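Local coordinates for protein salmonella plasmid virulence: SpvB (Salmonella typhimurium, PDB 6P0X) that forms the N-terminal part of a secreted virulence toxin that, as a whole, probably transfers ADP-ribose from NAD(+) to an arginine of host actin, at residues Asn42-Val47 / Ile280-Leu285; Ile56-Ser61 / Ala167-Glu172; Gly63-Asn68 / Tyr274-Glu279; Tyr108-Tyr113 / Arg123-Val128. All blocks are in the same frame, centred on the assembly; numbering follows the deposited sequence.

Interaction 1. Residues Asn42-Val47 / Ile280-Leu285; sequences NGPFGV and IRLHRL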
# COMPACT_ATOMS: atom_id res chain seq x y z
N ASN A 42 12.70 10.32 7.01
CA ASN A 42 11.60 10.08 7.94
C ASN A 42 10.41 9.46 7.22
O ASN A 42 10.30 9.50 5.99
CB ASN A 42 11.19 11.39 8.62
CG ASN A 42 10.68 11.18 10.03
OD1 ASN A 42 10.29 10.07 10.40
ND2 ASN A 42 10.67 12.24 10.83
N GLY A 43 9.51 8.88 8.00
CA GLY A 43 8.33 8.22 7.47
C GLY A 43 7.50 7.60 8.58
O GLY A 43 7.64 7.96 9.75
N PRO A 44 6.62 6.66 8.23
CA PRO A 44 5.72 6.07 9.24
C PRO A 44 6.44 5.27 10.31
O PRO A 44 5.82 4.92 11.32
CB PRO A 44 4.78 5.17 8.42
CG PRO A 44 5.06 5.48 6.97
CD PRO A 44 6.40 6.11 6.87
N PHE A 45 7.73 4.96 10.13
CA PHE A 45 8.50 4.23 11.13
C PHE A 45 9.66 5.06 11.66
O PHE A 45 10.62 4.50 12.20
CB PHE A 45 9.00 2.91 10.55
CG PHE A 45 7.91 1.95 10.19
CD1 PHE A 45 7.38 1.08 11.13
CD2 PHE A 45 7.39 1.93 8.90
CE1 PHE A 45 6.37 0.20 10.79
CE2 PHE A 45 6.38 1.05 8.56
CZ PHE A 45 5.87 0.18 9.51
N GLY A 46 9.58 6.38 11.54
CA GLY A 46 10.65 7.24 11.98
C GLY A 46 11.80 7.27 10.98
O GLY A 46 11.72 6.76 9.86
N VAL A 47 12.90 7.88 11.42
CA VAL A 47 14.06 8.06 10.56
C VAL A 47 14.75 6.72 10.34
O VAL A 47 14.98 5.96 11.28
CB VAL A 47 15.01 9.10 11.16
CG1 VAL A 47 16.31 9.16 10.38
CG2 VAL A 47 14.34 10.46 11.19
N ILE A 280 1.82 16.48 1.16
CA ILE A 280 1.61 15.17 1.77
C ILE A 280 2.14 15.27 3.19
O ILE A 280 3.36 15.28 3.39
CB ILE A 280 2.30 14.04 0.99
CG1 ILE A 280 1.80 14.00 -0.45
CG2 ILE A 280 2.09 12.71 1.69
CD1 ILE A 280 2.44 12.90 -1.28
N ARG A 281 1.25 15.36 4.17
CA ARG A 281 1.64 15.55 5.56
C ARG A 281 1.50 14.24 6.31
O ARG A 281 0.55 13.48 6.10
CB ARG A 281 0.78 16.64 6.21
CG ARG A 281 1.22 17.04 7.61
CD ARG A 281 0.86 18.50 7.89
NE ARG A 281 1.39 18.98 9.16
CZ ARG A 281 2.64 19.37 9.36
NH1 ARG A 281 3.52 19.34 8.36
NH2 ARG A 281 3.02 19.80 10.56
N LEU A 282 2.46 13.96 7.19
CA LEU A 282 2.47 12.72 7.97
C LEU A 282 2.34 13.06 9.45
O LEU A 282 3.18 13.77 10.01
CB LEU A 282 3.75 11.91 7.73
CG LEU A 282 3.75 11.01 6.49
CD1 LEU A 282 4.05 11.82 5.23
CD2 LEU A 282 4.73 9.86 6.65
N HIS A 283 1.28 12.54 10.08
CA HIS A 283 1.05 12.71 11.50
C HIS A 283 1.18 11.41 12.28
O HIS A 283 1.10 11.44 13.52
CB HIS A 283 -0.34 13.30 11.75
CG HIS A 283 -0.48 14.74 11.37
ND1 HIS A 283 0.12 15.76 12.07
CD2 HIS A 283 -1.17 15.33 10.36
CE1 HIS A 283 -0.19 16.92 11.51
NE2 HIS A 283 -0.97 16.69 10.47
N ARG A 284 1.38 10.29 11.61
CA ARG A 284 1.24 8.98 12.24
C ARG A 284 2.57 8.24 12.29
O ARG A 284 3.45 8.44 11.44
CB ARG A 284 0.20 8.12 11.51
CG ARG A 284 -1.12 8.84 11.24
CD ARG A 284 -1.66 9.53 12.49
NE ARG A 284 -2.61 10.59 12.14
CZ ARG A 284 -3.25 11.34 13.03
NH1 ARG A 284 -4.09 12.28 12.61
NH2 ARG A 284 -3.06 11.16 14.33
N LEU A 285 2.69 7.38 13.30
CA LEU A 285 3.78 6.43 13.44
C LEU A 285 3.18 5.06 13.67
O LEU A 285 2.29 4.91 14.51
CB LEU A 285 4.70 6.78 14.62
CG LEU A 285 5.76 7.85 14.47
CD1 LEU A 285 6.16 8.34 15.85
CD2 LEU A 285 6.96 7.31 13.72

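Interaction 2. Residues Ile56-Ser61 / Ala167-Glu172; sequences IARRTS and AQWLVE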
# COMPACT_ATOMS: atom_id res chain seq x y z
N ILE A 56 3.43 1.70 -8.29
CA ILE A 56 3.83 2.43 -9.49
C ILE A 56 3.80 3.91 -9.14
O ILE A 56 2.92 4.36 -8.40
CB ILE A 56 2.90 2.11 -10.68
CG1 ILE A 56 2.84 0.61 -10.96
CG2 ILE A 56 3.34 2.85 -11.93
CD1 ILE A 56 4.20 -0.04 -11.19
N ALA A 57 4.77 4.67 -9.65
CA ALA A 57 4.88 6.07 -9.24
C ALA A 57 5.25 6.95 -10.42
O ALA A 57 5.87 6.50 -11.39
CB ALA A 57 5.92 6.24 -8.12
N ARG A 58 4.86 8.22 -10.33
CA ARG A 58 5.30 9.22 -11.28
C ARG A 58 6.70 9.69 -10.90
O ARG A 58 7.02 9.86 -9.72
CB ARG A 58 4.34 10.41 -11.31
CG ARG A 58 2.96 10.07 -11.85
CD ARG A 58 2.14 11.32 -12.07
NE ARG A 58 0.76 10.99 -12.43
CZ ARG A 58 0.28 11.03 -13.67
NH1 ARG A 58 1.06 11.41 -14.67
NH2 ARG A 58 -0.98 10.71 -13.90
N ARG A 59 7.54 9.89 -11.91
CA ARG A 59 8.90 10.35 -11.68
C ARG A 59 8.92 11.80 -11.21
O ARG A 59 8.09 12.62 -11.62
CB ARG A 59 9.71 10.21 -12.97
CG ARG A 59 11.21 10.23 -12.76
CD ARG A 59 11.94 10.25 -14.09
NE ARG A 59 13.38 10.08 -13.91
CZ ARG A 59 14.26 10.01 -14.90
NH1 ARG A 59 13.85 10.09 -16.16
NH2 ARG A 59 15.54 9.85 -14.64
N THR A 60 9.87 12.11 -10.32
CA THR A 60 10.07 13.48 -9.87
C THR A 60 11.49 14.00 -10.08
O THR A 60 11.68 15.22 -10.01
CB THR A 60 9.75 13.62 -8.37
OG1 THR A 60 10.60 12.76 -7.61
CG2 THR A 60 8.29 13.26 -8.10
N SER A 61 12.46 13.13 -10.36
CA SER A 61 13.86 13.56 -10.45
C SER A 61 14.05 14.64 -11.50
O SER A 61 14.90 15.53 -11.33
CB SER A 61 14.75 12.35 -10.73
OG SER A 61 14.47 11.79 -12.00
N ALA A 167 -0.02 10.43 -7.79
CA ALA A 167 1.43 10.31 -7.76
C ALA A 167 1.89 8.87 -7.55
O ALA A 167 2.95 8.49 -8.04
CB ALA A 167 2.01 11.19 -6.65
N GLN A 168 1.11 8.08 -6.82
CA GLN A 168 1.48 6.72 -6.47
C GLN A 168 0.25 5.82 -6.51
O GLN A 168 -0.76 6.13 -5.87
CB GLN A 168 2.11 6.67 -5.08
CG GLN A 168 3.56 7.09 -5.04
CD GLN A 168 4.12 7.05 -3.64
OE1 GLN A 168 3.51 6.46 -2.74
NE2 GLN A 168 5.28 7.67 -3.43
N TRP A 169 0.34 4.73 -7.27
CA TRP A 169 -0.65 3.66 -7.24
C TRP A 169 -0.07 2.53 -6.40
O TRP A 169 0.92 1.90 -6.79
CB TRP A 169 -0.99 3.18 -8.65
CG TRP A 169 -1.58 4.22 -9.55
CD1 TRP A 169 -2.91 4.40 -9.84
CD2 TRP A 169 -0.87 5.23 -10.28
NE1 TRP A 169 -3.06 5.45 -10.71
CE2 TRP A 169 -1.83 5.98 -11.00
CE3 TRP A 169 0.48 5.57 -10.41
CZ2 TRP A 169 -1.48 7.05 -11.82
CZ3 TRP A 169 0.82 6.63 -11.23
CH2 TRP A 169 -0.15 7.35 -11.92
N LEU A 170 -0.69 2.28 -5.25
CA LEU A 170 -0.22 1.27 -4.31
C LEU A 170 -0.84 -0.08 -4.63
O LEU A 170 -2.01 -0.16 -5.02
CB LEU A 170 -0.57 1.68 -2.88
CG LEU A 170 -0.22 3.12 -2.48
CD1 LEU A 170 -0.65 3.40 -1.06
CD2 LEU A 170 1.27 3.37 -2.64
N VAL A 171 -0.06 -1.15 -4.46
CA VAL A 171 -0.57 -2.49 -4.74
C VAL A 171 -1.79 -2.75 -3.87
O VAL A 171 -1.76 -2.54 -2.65
CB VAL A 171 0.52 -3.56 -4.56
CG1 VAL A 171 1.04 -3.58 -3.12
CG2 VAL A 171 -0.02 -4.92 -4.95
N GLU A 172 -2.88 -3.16 -4.50
CA GLU A 172 -4.14 -3.34 -3.80
C GLU A 172 -4.62 -4.77 -3.80
O GLU A 172 -5.26 -5.19 -2.83
CB GLU A 172 -5.22 -2.43 -4.42
CG GLU A 172 -6.33 -2.07 -3.45
CD GLU A 172 -7.27 -1.02 -4.01
OE1 GLU A 172 -7.05 -0.57 -5.15
OE2 GLU A 172 -8.23 -0.64 -3.31

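Interaction 3. Residues Gly63-Asn68 / Tyr274-Glu279; sequences GVPQYN and YNYGFE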
# COMPACT_ATOMS: atom_id res chain seq x y z
N GLY A 63 11.87 16.96 -12.40
CA GLY A 63 10.85 17.96 -12.18
C GLY A 63 9.54 17.35 -11.71
O GLY A 63 9.24 16.18 -11.94
N VAL A 64 8.75 18.18 -11.04
CA VAL A 64 7.44 17.76 -10.53
C VAL A 64 6.56 17.31 -11.69
O VAL A 64 6.50 18.01 -12.72
CB VAL A 64 6.78 18.90 -9.75
CG1 VAL A 64 5.33 18.58 -9.45
CG2 VAL A 64 7.54 19.18 -8.46
N PRO A 65 5.87 16.18 -11.60
CA PRO A 65 4.98 15.78 -12.69
C PRO A 65 3.89 16.82 -12.90
O PRO A 65 3.45 17.50 -11.97
CB PRO A 65 4.39 14.45 -12.20
CG PRO A 65 4.60 14.44 -10.72
CD PRO A 65 5.87 15.20 -10.49
N GLN A 66 3.48 16.97 -14.16
CA GLN A 66 2.42 17.91 -14.53
C GLN A 66 1.07 17.22 -14.68
O GLN A 66 0.07 17.90 -14.92
CB GLN A 66 2.81 18.65 -15.81
CG GLN A 66 4.19 19.29 -15.70
CD GLN A 66 4.18 20.60 -14.91
OE1 GLN A 66 3.13 21.18 -14.66
NE2 GLN A 66 5.35 20.99 -14.41
N TYR A 67 1.03 15.89 -14.54
CA TYR A 67 -0.21 15.12 -14.62
C TYR A 67 -0.87 15.29 -15.99
O TYR A 67 -2.02 15.71 -16.12
CB TYR A 67 -1.14 15.49 -13.46
CG TYR A 67 -0.47 15.25 -12.12
CD1 TYR A 67 -0.45 13.98 -11.56
CD2 TYR A 67 0.19 16.27 -11.46
CE1 TYR A 67 0.18 13.75 -10.35
CE2 TYR A 67 0.83 16.05 -10.26
CZ TYR A 67 0.82 14.78 -9.70
OH TYR A 67 1.46 14.56 -8.51
N ASN A 68 -0.08 14.96 -17.01
CA ASN A 68 -0.52 14.97 -18.40
C ASN A 68 0.24 13.90 -19.18
O ASN A 68 0.65 12.88 -18.61
CB ASN A 68 -0.32 16.35 -19.03
CG ASN A 68 1.11 16.85 -18.93
OD1 ASN A 68 2.07 16.08 -18.96
ND2 ASN A 68 1.27 18.17 -18.81
N TYR A 274 6.57 17.58 -0.63
CA TYR A 274 6.03 18.41 -1.71
C TYR A 274 6.56 18.11 -3.11
O TYR A 274 6.21 18.84 -4.03
CB TYR A 274 6.33 19.90 -1.41
CG TYR A 274 5.73 20.44 -0.14
CD1 TYR A 274 4.42 20.88 -0.09
CD2 TYR A 274 6.49 20.53 1.02
CE1 TYR A 274 3.88 21.39 1.06
CE2 TYR A 274 5.96 21.04 2.19
CZ TYR A 274 4.65 21.47 2.20
OH TYR A 274 4.12 21.98 3.37
N ASN A 275 7.38 17.07 -3.31
CA ASN A 275 7.96 16.92 -4.64
C ASN A 275 6.97 16.40 -5.68
O ASN A 275 7.33 16.30 -6.85
CB ASN A 275 9.21 16.03 -4.60
CG ASN A 275 8.92 14.60 -4.23
OD1 ASN A 275 7.82 14.26 -3.81
ND2 ASN A 275 9.95 13.77 -4.30
N TYR A 276 5.75 16.03 -5.28
CA TYR A 276 4.74 15.62 -6.25
C TYR A 276 3.84 16.77 -6.70
O TYR A 276 2.94 16.55 -7.52
CB TYR A 276 3.88 14.49 -5.68
CG TYR A 276 4.59 13.16 -5.61
CD1 TYR A 276 5.12 12.57 -6.75
CD2 TYR A 276 4.70 12.48 -4.40
CE1 TYR A 276 5.75 11.34 -6.68
CE2 TYR A 276 5.33 11.26 -4.33
CZ TYR A 276 5.86 10.69 -5.47
OH TYR A 276 6.50 9.47 -5.40
N GLY A 277 4.02 17.97 -6.17
CA GLY A 277 3.20 19.10 -6.56
C GLY A 277 2.02 19.38 -5.66
O GLY A 277 1.24 20.29 -5.96
N PHE A 278 1.84 18.60 -4.59
CA PHE A 278 0.82 18.87 -3.59
C PHE A 278 1.37 18.41 -2.24
O PHE A 278 2.34 17.65 -2.17
CB PHE A 278 -0.51 18.17 -3.92
CG PHE A 278 -0.38 16.69 -4.16
CD1 PHE A 278 -0.49 15.79 -3.11
CD2 PHE A 278 -0.17 16.20 -5.44
CE1 PHE A 278 -0.38 14.42 -3.33
CE2 PHE A 278 -0.06 14.83 -5.67
CZ PHE A 278 -0.16 13.94 -4.61
N GLU A 279 0.73 18.88 -1.17
CA GLU A 279 1.21 18.60 0.17
C GLU A 279 0.85 17.17 0.58
O GLU A 279 -0.28 16.71 0.35
CB GLU A 279 0.63 19.60 1.18
CG GLU A 279 1.00 19.32 2.64
CD GLU A 279 0.81 20.53 3.55
OE1 GLU A 279 1.35 20.52 4.68
OE2 GLU A 279 0.10 21.48 3.15

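Interaction 4. Residues Tyr108-Tyr113 / Arg123-Val128; sequences YTVTRY and RLEYWV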
# COMPACT_ATOMS: atom_id res chain seq x y z
N TYR A 108 -11.78 0.62 -21.33
CA TYR A 108 -10.53 1.16 -20.82
C TYR A 108 -9.52 1.32 -21.94
O TYR A 108 -9.38 0.43 -22.79
CB TYR A 108 -9.94 0.25 -19.73
CG TYR A 108 -10.68 0.30 -18.42
CD1 TYR A 108 -11.78 -0.52 -18.18
CD2 TYR A 108 -10.28 1.16 -17.41
CE1 TYR A 108 -12.46 -0.48 -16.98
CE2 TYR A 108 -10.96 1.22 -16.20
CZ TYR A 108 -12.05 0.40 -16.00
OH TYR A 108 -12.73 0.44 -14.80
N THR A 109 -8.83 2.45 -21.95
CA THR A 109 -7.63 2.61 -22.75
C THR A 109 -6.47 2.01 -21.97
O THR A 109 -6.18 2.44 -20.84
CB THR A 109 -7.37 4.08 -23.08
OG1 THR A 109 -8.45 4.60 -23.87
CG2 THR A 109 -6.07 4.24 -23.84
N VAL A 110 -5.82 1.00 -22.54
CA VAL A 110 -4.79 0.23 -21.85
C VAL A 110 -3.48 0.41 -22.60
O VAL A 110 -3.37 0.05 -23.78
CB VAL A 110 -5.17 -1.26 -21.76
CG1 VAL A 110 -4.06 -2.04 -21.07
CG2 VAL A 110 -6.50 -1.41 -21.03
N THR A 111 -2.49 0.97 -21.90
CA THR A 111 -1.19 1.29 -22.48
C THR A 111 -0.12 0.45 -21.79
O THR A 111 0.03 0.53 -20.57
CB THR A 111 -0.87 2.78 -22.33
OG1 THR A 111 -1.97 3.56 -22.82
CG2 THR A 111 0.39 3.14 -23.10
N ARG A 112 0.62 -0.33 -22.56
CA ARG A 112 1.70 -1.12 -22.00
C ARG A 112 2.94 -0.26 -21.77
O ARG A 112 3.32 0.54 -22.63
CB ARG A 112 2.06 -2.28 -22.93
CG ARG A 112 3.30 -3.04 -22.48
CD ARG A 112 3.43 -4.40 -23.14
NE ARG A 112 4.54 -5.14 -22.57
CZ ARG A 112 5.10 -6.21 -23.13
NH1 ARG A 112 4.65 -6.67 -24.29
NH2 ARG A 112 6.11 -6.82 -22.53
N TYR A 113 3.56 -0.43 -20.61
CA TYR A 113 4.80 0.26 -20.27
C TYR A 113 5.88 -0.77 -19.97
O TYR A 113 5.59 -1.88 -19.52
CB TYR A 113 4.62 1.20 -19.08
CG TYR A 113 3.94 2.51 -19.42
CD1 TYR A 113 2.55 2.59 -19.50
CD2 TYR A 113 4.68 3.65 -19.68
CE1 TYR A 113 1.93 3.79 -19.83
CE2 TYR A 113 4.08 4.84 -20.00
CZ TYR A 113 2.70 4.91 -20.07
OH TYR A 113 2.12 6.11 -20.40
N ARG A 123 4.73 -7.93 -17.61
CA ARG A 123 3.83 -7.15 -18.46
C ARG A 123 3.14 -6.12 -17.56
O ARG A 123 2.35 -6.49 -16.69
CB ARG A 123 2.80 -8.01 -19.18
CG ARG A 123 2.03 -7.20 -20.21
CD ARG A 123 0.81 -7.91 -20.77
NE ARG A 123 0.12 -7.06 -21.74
CZ ARG A 123 0.50 -6.91 -23.01
NH1 ARG A 123 1.56 -7.55 -23.48
NH2 ARG A 123 -0.19 -6.11 -23.82
N LEU A 124 3.45 -4.85 -17.77
CA LEU A 124 2.90 -3.76 -16.97
C LEU A 124 2.00 -2.90 -17.85
O LEU A 124 2.39 -2.50 -18.95
CB LEU A 124 4.02 -2.92 -16.37
CG LEU A 124 3.63 -1.72 -15.50
CD1 LEU A 124 2.89 -2.19 -14.25
CD2 LEU A 124 4.88 -0.94 -15.12
N GLU A 125 0.80 -2.60 -17.35
CA GLU A 125 -0.19 -1.86 -18.12
C GLU A 125 -0.81 -0.75 -17.28
O GLU A 125 -1.05 -0.92 -16.08
CB GLU A 125 -1.31 -2.77 -18.62
CG GLU A 125 -0.83 -3.89 -19.51
CD GLU A 125 -1.94 -4.86 -19.83
OE1 GLU A 125 -2.89 -4.95 -19.03
OE2 GLU A 125 -1.86 -5.54 -20.88
N TYR A 126 -1.07 0.37 -17.94
CA TYR A 126 -1.76 1.51 -17.36
C TYR A 126 -3.16 1.55 -17.95
O TYR A 126 -3.31 1.65 -19.18
CB TYR A 126 -0.98 2.80 -17.65
CG TYR A 126 -1.54 4.06 -17.05
CD1 TYR A 126 -2.02 4.08 -15.75
CD2 TYR A 126 -1.58 5.24 -17.78
CE1 TYR A 126 -2.53 5.24 -15.19
CE2 TYR A 126 -2.08 6.40 -17.23
CZ TYR A 126 -2.56 6.40 -15.94
OH TYR A 126 -3.06 7.56 -15.39
N TRP A 127 -4.17 1.44 -17.09
CA TRP A 127 -5.58 1.37 -17.49
C TRP A 127 -6.25 2.69 -17.14
O TRP A 127 -6.19 3.13 -15.98
CB TRP A 127 -6.30 0.23 -16.77
CG TRP A 127 -5.87 -1.16 -17.17
CD1 TRP A 127 -4.60 -1.67 -17.11
CD2 TRP A 127 -6.71 -2.21 -17.66
NE1 TRP A 127 -4.60 -2.97 -17.55
CE2 TRP A 127 -5.88 -3.33 -17.89
CE3 TRP A 127 -8.08 -2.32 -17.93
CZ2 TRP A 127 -6.38 -4.54 -18.38
CZ3 TRP A 127 -8.57 -3.52 -18.42
CH2 TRP A 127 -7.72 -4.61 -18.64
N VAL A 128 -6.90 3.30 -18.12
CA VAL A 128 -7.64 4.54 -17.92
C VAL A 128 -9.08 4.33 -18.38
O VAL A 128 -9.31 3.94 -19.53
CB VAL A 128 -6.98 5.72 -18.67
CG1 VAL A 128 -7.76 7.01 -18.42
CG2 VAL A 128 -5.53 5.88 -18.25
O HOH W 1 -3.68 4.03 -20.82
O HOH W 2 5.38 -4.32 -20.08

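Interaction 1. Residues Asn42-Val47 / Ile280-Leu285
Leu282 and Leu285 both hold CG anti to their own carbonyl carbon (chi1 -83° and -80°). Together with chi2 this places the CD2 methyl of each against the loop Asn42-Val47. Leu282 CD2 reaches the start of the loop and lies 4.0 Å from Gly43 CA. The same methyl meets the proline ring, with Leu282 CD2 and Pro44 CD 4.1 Å apart. The two side chains slant across each other there. Leu285 works further along the loop. Its CD2 is 3.5 Å from Gly46 N and 3.6 Å from Pro44 O, so this methyl rests on main chain and not on a side chain.

The main chains come close as well. Pro44 CA and Leu285 CA are 4.6 Å apart, and Leu285 CA sends its C-H toward Pro44 O at 3.3 Å, with 139° at the hydrogen. Pro44 also pairs through its backbone with Cys286, the next residue. Arg267 spans both segments, since its NH1 bonds to Gly43 O and to Arg284 O. Phe45 points away from the contact and packs on Leu311 and Tyr313 of strand 304-314. The Arg284 guanidinium leads off to a salt bridge with Glu189.

The loop keeps its shape through a bond from Gly46 N to Gly43 O of 3.1 Å. Asn42 OD1 accepts a further bond from Gly43 N. Gly43 to Gly46 form a type I beta turn, carried by the loop between strands 33-36 and 49-50. It packs against the end of strand 280-282 and the residues just after it. That strand pairs antiparallel with strand 271-273 in a small two-stranded sheet.

Interaction 2. Residues Ile56-Ser61 / Ala167-Glu172
The Trp169 indole turns the edge of its six-membered ring to strand 55-58. Ile56 C lies in the ring plane, and Ile56 O sits near that plane with Trp169 CE3 3.4 Å away. Further round the rim, Arg58 NH2 is also in the ring plane, 4.0 Å from Trp169 CH2. The guanidinium and indole planes stand 43° apart, and Arg58 NE comes at a slant to 3.8 Å from Trp169 CH2. Beyond the two segments, Trp137 meets Trp169 edge-to-face.

The Arg58 chain is extended from CG to NE, with CG anti to the carbonyl carbon (chi1 -66°), which carries it past the indole rim. Its polar end is bound elsewhere: NE to Thr166 O, and NH1 in a salt bridge to Asp71.

The backbones form an antiparallel beta pair in a largely antiparallel beta domain. Ile56 and Trp169 make a hydrogen-bonded pair, with Ile56 N to Trp169 O at 2.9 Å and Trp169 N to Ile56 O at 2.8 Å. Arg58 N adds a bond to Ala167 O at 3.0 Å. On its other edge strand 165-175 has a classic beta bulge, where Ala167 and Gln168 both face Leu157.

Ile56 and Trp169 share one face of the pairing. The opposite face carries Ala57 and Gln168, a non-hydrogen-bonded pair whose Ala57 CB and Gln168 CG are 4.0 Å apart. The Gln168 chain is extended beyond CG, and its NE2 bonds to Tyr276 OH and to a bound acrylic acid.

Interaction 3. Residues Gly63-Asn68 / Tyr274-Glu279
One hydrogen bond joins the two loops. Tyr67 OH donates to Tyr276 O at 2.7 Å. The hydroxyl meets the oxygen in the carbonyl plane, on a lone pair, with 141° at the oxygen. Tyr276 O in turn lies in the plane of the Tyr67 ring, so the bond leaves within that plane, bent at the hydroxyl.

Aromatic contact follows from the same hydroxyl. The Tyr67 and Phe278 side chains cross at about a right angle. Tyr67 OH comes to the edge of the Phe278 ring, 3.2 Å from Phe278 CE2, and Tyr67 CZ is 4.1 Å from that carbon. Phe278 CG sits between its backbone N and carbonyl carbon (chi1 54°), which brings the ring edge over to Tyr67. Outside the two segments, His165 stacks on Tyr67.

Van der Waals contact is made by Val64 and Pro65. Val64 points at the turn and lays its two methyls against the main chain. Val64 CG2 is 3.3 Å from Asn275 O, while CG1 of the same valine is 3.6 Å from Gly277 N. Pro65 CG meets the edge of the Tyr276 ring, 4.4 Å from Tyr276 CD1.

Local bonds shape both loops. Gly277 N bonds to Tyr274 O at 3.2 Å. In the other loop, the side chain of Asp71, outside the segments, accepts from the backbone N of Gln66 and of Tyr67.

Residues Tyr274-Gly277 thus form a type I beta turn between strands 271-273 and 280-282. Tyr276 of this turn lines a pocket that holds acrylic acid.

Interaction 4. Residues Tyr108-Tyr113 / Arg123-Val128
Val110 and Trp127 lie side by side and point the same way across an antiparallel beta hairpin. Its strands are 107-115 and 123-129, joined by the hydrogen-bonded pairs Thr109-Val128 and Thr111-Tyr126. Val110 CG2 is anti to the carbonyl carbon, which sets it over the indole face. It lies 3.6 Å from the centre of the six-membered ring and 16° off its normal, a CH-pi contact. Tyr108 meets the same indole differently. The edge of Trp127 turns toward the Tyr108 face in an offset edge-to-face pair, with centroids 5.7 Å apart and planes at 62°.

The opposite face of the hairpin carries Tyr113 and Tyr126. They run alongside each other, and Tyr113 CE1 touches Tyr126 CB at 3.8 Å. Tyr126 continues to Asp135 through its OH and stacks on Trp137.

Arg112 and Arg123 cross at about a right angle, back on the Val110 side. Their guanidinium planes are 45° apart, and the two NH1 atoms of Arg112 and Arg123 approach to 3.3 Å. Glu125 probably offsets this like charge. Arg123 NE reaches Glu125 OE2 from above the carboxylate plane, in a salt bridge of 2.6 Å. Glu125 OE1 accepts from Trp127 NE1 at 3.0 Å. A water accepts from Arg112 NE at 2.8 Å and from Leu124 N at 3.1 Å.

How the interactions relate
All four contacts lie in one chain, in the N-terminal part of SpvB. Interactions 2, 3 and 4 fall inside the loop closed by interaction 1, and interaction 4 is a local hairpin. Interactions 2 and 3 alternate along the chain. Their centres are about 11 Å apart and they touch, with Tyr67 packed on Arg58. An acrylic acid site lies where they meet, at Gln168 and Tyr276. Interaction 4 is about 14 Å from interaction 2 between centres, and both reach the same set of antiparallel strands. Interactions 1 and 3 share the hairpin of strands 271-273 and 280-282. The centres of interactions 1 and 4 are about 32 Å apart, on opposite sides of the chain's centre.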